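Local coordinates for protein putative phospholipase A2 (Oryza sativa, PDB 2WG9) that probably catalyses the calcium-dependent hydrolysis of the 2-acyl ester of membrane phosphoglycerides, releasing lysophospholipids and free fatty acids, at residues 38-43 with 54-59. Sequence-based numbering, arbitrary orientation.
Sequences KYCGIL and DALDAC. With CA (calcium ion), chain C; OCA (octanoic acid (caprylic acid)), chain D.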
ATOM      1  N   LYS A  38       5.713   0.592  -7.224  1.00 10.94           N
ATOM      2  CA  LYS A  38       6.817  -0.144  -6.606  1.00 10.80           C
ATOM      3  C   LYS A  38       6.440  -0.640  -5.207  1.00 10.68           C
ATOM      4  O   LYS A  38       7.153  -1.471  -4.632  1.00 10.48           O
ATOM      5  CB  LYS A  38       8.081   0.734  -6.513  1.00 10.65           C
ATOM      6  CG  LYS A  38       8.719   1.119  -7.844  1.00 10.60           C
ATOM      7  CD  LYS A  38       9.745   2.234  -7.631  1.00 11.33           C
ATOM      8  CE  LYS A  38      10.260   2.815  -8.939  1.00 12.26           C
ATOM      9  NZ  LYS A  38      11.284   3.902  -8.704  1.00 12.68           N
ATOM     10  N   TYR A  39       5.321  -0.134  -4.667  1.00 10.44           N
ATOM     11  CA  TYR A  39       4.980  -0.322  -3.245  1.00 10.37           C
ATOM     12  C   TYR A  39       3.602  -0.941  -2.930  1.00 10.64           C
ATOM     13  O   TYR A  39       3.444  -1.567  -1.889  1.00 10.34           O
ATOM     14  CB  TYR A  39       5.120   1.011  -2.474  1.00 10.16           C
ATOM     15  CG  TYR A  39       6.539   1.540  -2.396  1.00  9.96           C
ATOM     16  CD1 TYR A  39       7.023   2.455  -3.338  1.00  9.35           C
ATOM     17  CD2 TYR A  39       7.400   1.127  -1.377  1.00  9.44           C
ATOM     18  CE1 TYR A  39       8.339   2.944  -3.261  1.00  9.67           C
ATOM     19  CE2 TYR A  39       8.718   1.602  -1.299  1.00 10.18           C
ATOM     20  CZ  TYR A  39       9.179   2.503  -2.242  1.00  9.42           C
ATOM     21  OH  TYR A  39      10.479   2.972  -2.159  1.00 10.32           O
ATOM     22  N   CYS A  40       2.606  -0.747  -3.793  1.00 11.19           N
ATOM     23  CA  CYS A  40       1.243  -1.211  -3.480  1.00 11.58           C
ATOM     24  C   CYS A  40       1.060  -2.706  -3.752  1.00 12.43           C
ATOM     25  O   CYS A  40       1.130  -3.163  -4.895  1.00 11.79           O
ATOM     26  CB  CYS A  40       0.177  -0.401  -4.231  1.00 11.49           C
ATOM     27  SG  CYS A  40       0.065   1.362  -3.826  1.00 11.02           S
ATOM     28  N   GLY A  41       0.818  -3.461  -2.687  1.00 13.40           N
ATOM     29  CA  GLY A  41       0.604  -4.896  -2.793  1.00 14.55           C
ATOM     30  C   GLY A  41       1.063  -5.599  -1.534  1.00 15.62           C
ATOM     31  O   GLY A  41       1.928  -5.106  -0.807  1.00 15.77           O
ATOM     32  N   ILE A  42       0.483  -6.763  -1.277  1.00 16.60           N
ATOM     33  CA  ILE A  42       0.828  -7.556  -0.105  1.00 17.49           C
ATOM     34  C   ILE A  42       2.181  -8.228  -0.332  1.00 17.94           C
ATOM     35  O   ILE A  42       2.423  -8.801  -1.394  1.00 17.90           O
ATOM     36  CB  ILE A  42      -0.286  -8.595   0.207  1.00 17.89           C
ATOM     37  CG1 ILE A  42      -1.615  -7.871   0.475  1.00 18.02           C
ATOM     38  CG2 ILE A  42       0.110  -9.488   1.400  1.00 18.22           C
ATOM     39  CD1 ILE A  42      -2.861  -8.762   0.400  1.00 20.38           C
ATOM     40  N   LEU A  43       3.067  -8.133   0.660  1.00 18.55           N
ATOM     41  CA  LEU A  43       4.431  -8.678   0.547  1.00 18.94           C
ATOM     42  C   LEU A  43       5.071  -8.260  -0.787  1.00 18.53           C
ATOM     43  O   LEU A  43       5.619  -9.077  -1.534  1.00 19.05           O
ATOM     44  CB  LEU A  43       4.433 -10.209   0.745  1.00 19.34           C
ATOM     45  CG  LEU A  43       3.824 -10.720   2.063  1.00 19.87           C
ATOM     46  CD1 LEU A  43       3.603 -12.217   2.029  1.00 21.29           C
ATOM     47  CD2 LEU A  43       4.656 -10.346   3.283  1.00 21.30           C
ATOM     48  N   ASP A  54       3.557   7.171  -8.352  1.00 11.66           N
ATOM     49  CA  ASP A  54       2.501   8.187  -8.354  1.00 11.49           C
ATOM     50  C   ASP A  54       2.052   8.409  -6.914  1.00 11.31           C
ATOM     51  O   ASP A  54       2.698   7.897  -5.984  1.00 11.03           O
ATOM     52  CB  ASP A  54       1.322   7.810  -9.283  1.00 11.60           C
ATOM     53  CG  ASP A  54       0.565   6.558  -8.835  1.00 12.89           C
ATOM     54  OD1 ASP A  54       0.895   5.938  -7.794  1.00 10.89           O
ATOM     55  OD2 ASP A  54      -0.390   6.188  -9.553  1.00 14.08           O
ATOM     56  N   ALA A  55       0.976   9.178  -6.732  1.00 10.93           N
ATOM     57  CA  ALA A  55       0.460   9.519  -5.401  1.00 10.90           C
ATOM     58  C   ALA A  55      -0.022   8.297  -4.626  1.00 10.74           C
ATOM     59  O   ALA A  55       0.245   8.166  -3.428  1.00 11.02           O
ATOM     60  CB  ALA A  55      -0.668  10.551  -5.509  1.00 10.55           C
ATOM     61  N   LEU A  56      -0.736   7.404  -5.314  1.00 10.91           N
ATOM     62  CA  LEU A  56      -1.187   6.155  -4.693  1.00 10.61           C
ATOM     63  C   LEU A  56      -0.002   5.298  -4.263  1.00 10.41           C
ATOM     64  O   LEU A  56       0.009   4.771  -3.152  1.00 10.12           O
ATOM     65  CB  LEU A  56      -2.125   5.368  -5.620  1.00 10.49           C
ATOM     66  CG  LEU A  56      -2.754   4.088  -5.042  1.00 10.72           C
ATOM     67  CD1 LEU A  56      -3.531   4.350  -3.747  1.00 11.40           C
ATOM     68  CD2 LEU A  56      -3.646   3.409  -6.084  1.00 10.92           C
ATOM     69  N   ASP A  57       0.994   5.168  -5.136  1.00 10.14           N
ATOM     70  CA  ASP A  57       2.201   4.406  -4.799  1.00 10.17           C
ATOM     71  C   ASP A  57       2.913   4.999  -3.572  1.00 10.16           C
ATOM     72  O   ASP A  57       3.431   4.264  -2.715  1.00  9.67           O
ATOM     73  CB  ASP A  57       3.138   4.359  -6.003  1.00 10.01           C
ATOM     74  CG  ASP A  57       4.111   3.208  -5.942  1.00 10.52           C
ATOM     75  OD1 ASP A  57       3.792   2.189  -5.293  1.00 10.33           O
ATOM     76  OD2 ASP A  57       5.195   3.320  -6.562  1.00  9.87           O
ATOM     77  N   ALA A  58       2.925   6.330  -3.490  1.00 10.07           N
ATOM     78  CA  ALA A  58       3.511   7.030  -2.344  1.00 10.18           C
ATOM     79  C   ALA A  58       2.780   6.719  -1.035  1.00 10.20           C
ATOM     80  O   ALA A  58       3.419   6.529  -0.004  1.00  9.55           O
ATOM     81  CB  ALA A  58       3.580   8.548  -2.600  1.00  9.99           C
ATOM     82  N   CYS A  59       1.447   6.647  -1.083  1.00 10.58           N
ATOM     83  CA  CYS A  59       0.660   6.221   0.081  1.00 11.00           C
ATOM     84  C   CYS A  59       1.114   4.847   0.570  1.00 10.79           C
ATOM     85  O   CYS A  59       1.306   4.636   1.770  1.00 11.17           O
ATOM     86  CB  CYS A  59      -0.841   6.181  -0.244  1.00 11.28           C
ATOM     87  SG  CYS A  59      -1.587   7.767  -0.616  1.00 12.12           S
TER
HETATM   88 CA    CA C 201       3.457  -3.149  -0.279  0.70 14.09          CA
HETATM   89  C1  OCA D 301       0.585  -1.333   0.690  1.00 20.47           C
HETATM   90  C2  OCA D 301      -0.931  -1.256   0.488  1.00 21.46           C
HETATM   91  C3  OCA D 301      -1.681  -2.091   1.523  1.00 22.54           C
HETATM   92  C4  OCA D 301      -1.576  -3.595   1.256  1.00 24.03           C
HETATM   93  C5  OCA D 301      -2.234  -4.012  -0.069  1.00 25.04           C
HETATM   94  C6  OCA D 301      -3.723  -4.302   0.111  1.00 25.49           C
HETATM   95  C7  OCA D 301      -4.203  -5.352  -0.891  1.00 25.35           C
HETATM   96  C8  OCA D 301      -5.112  -4.716  -1.949  1.00 25.15           C
HETATM   97  O1  OCA D 301       1.206  -2.198   0.041  1.00 18.10           O
HETATM   98  O2  OCA D 301       1.089  -0.515   1.484  1.00 21.80           O
HETATM   99  O   HOH W   1       4.015  -4.784   1.389  1.00 21.46           O
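D57 OD2 is gripped by two backbone amides, K38 N at 2.9 Å in an almost straight bond and C53 N from the loop just ahead of the helix. The K38 amide meets OD2 on its syn side, tilted 29° out of the carboxylate plane. The other oxygen, D57 OD1, accepts Y39 N at 2.9 Å through its syn lone pair, in a more bent bond. A chi1 of -158° swings the D57 carboxylate away from its own backbone N, carrying it from the first turn of helix 55-68 to the start of the calcium loop. It lies at the edge of the Y39 ring, the two planes 50° apart, and Y39 CB sits 3.3 Å from D57 OD1. The same turn is capped by D54, whose OD1 accepts D57 N at 2.8 Å. Beside these polar bonds, C40 SG rests 3.5 Å from L56 O and touches L56 CG, while its disulfide to C60 ties the loop covalently to the helix. Beyond the anchor, Y39 O and G41 O bind calcium, as do Y44 O and D64 OD2, and G41 N donates to octanoate O1, itself a calcium ligand. The buried carboxylate is thus paired with backbone N-H groups, K38 NZ going instead to E50; these bonds would stabilise its negative charge and are consistent with holding the K38 and Y39 peptides that lead into the calcium-binding carbonyls.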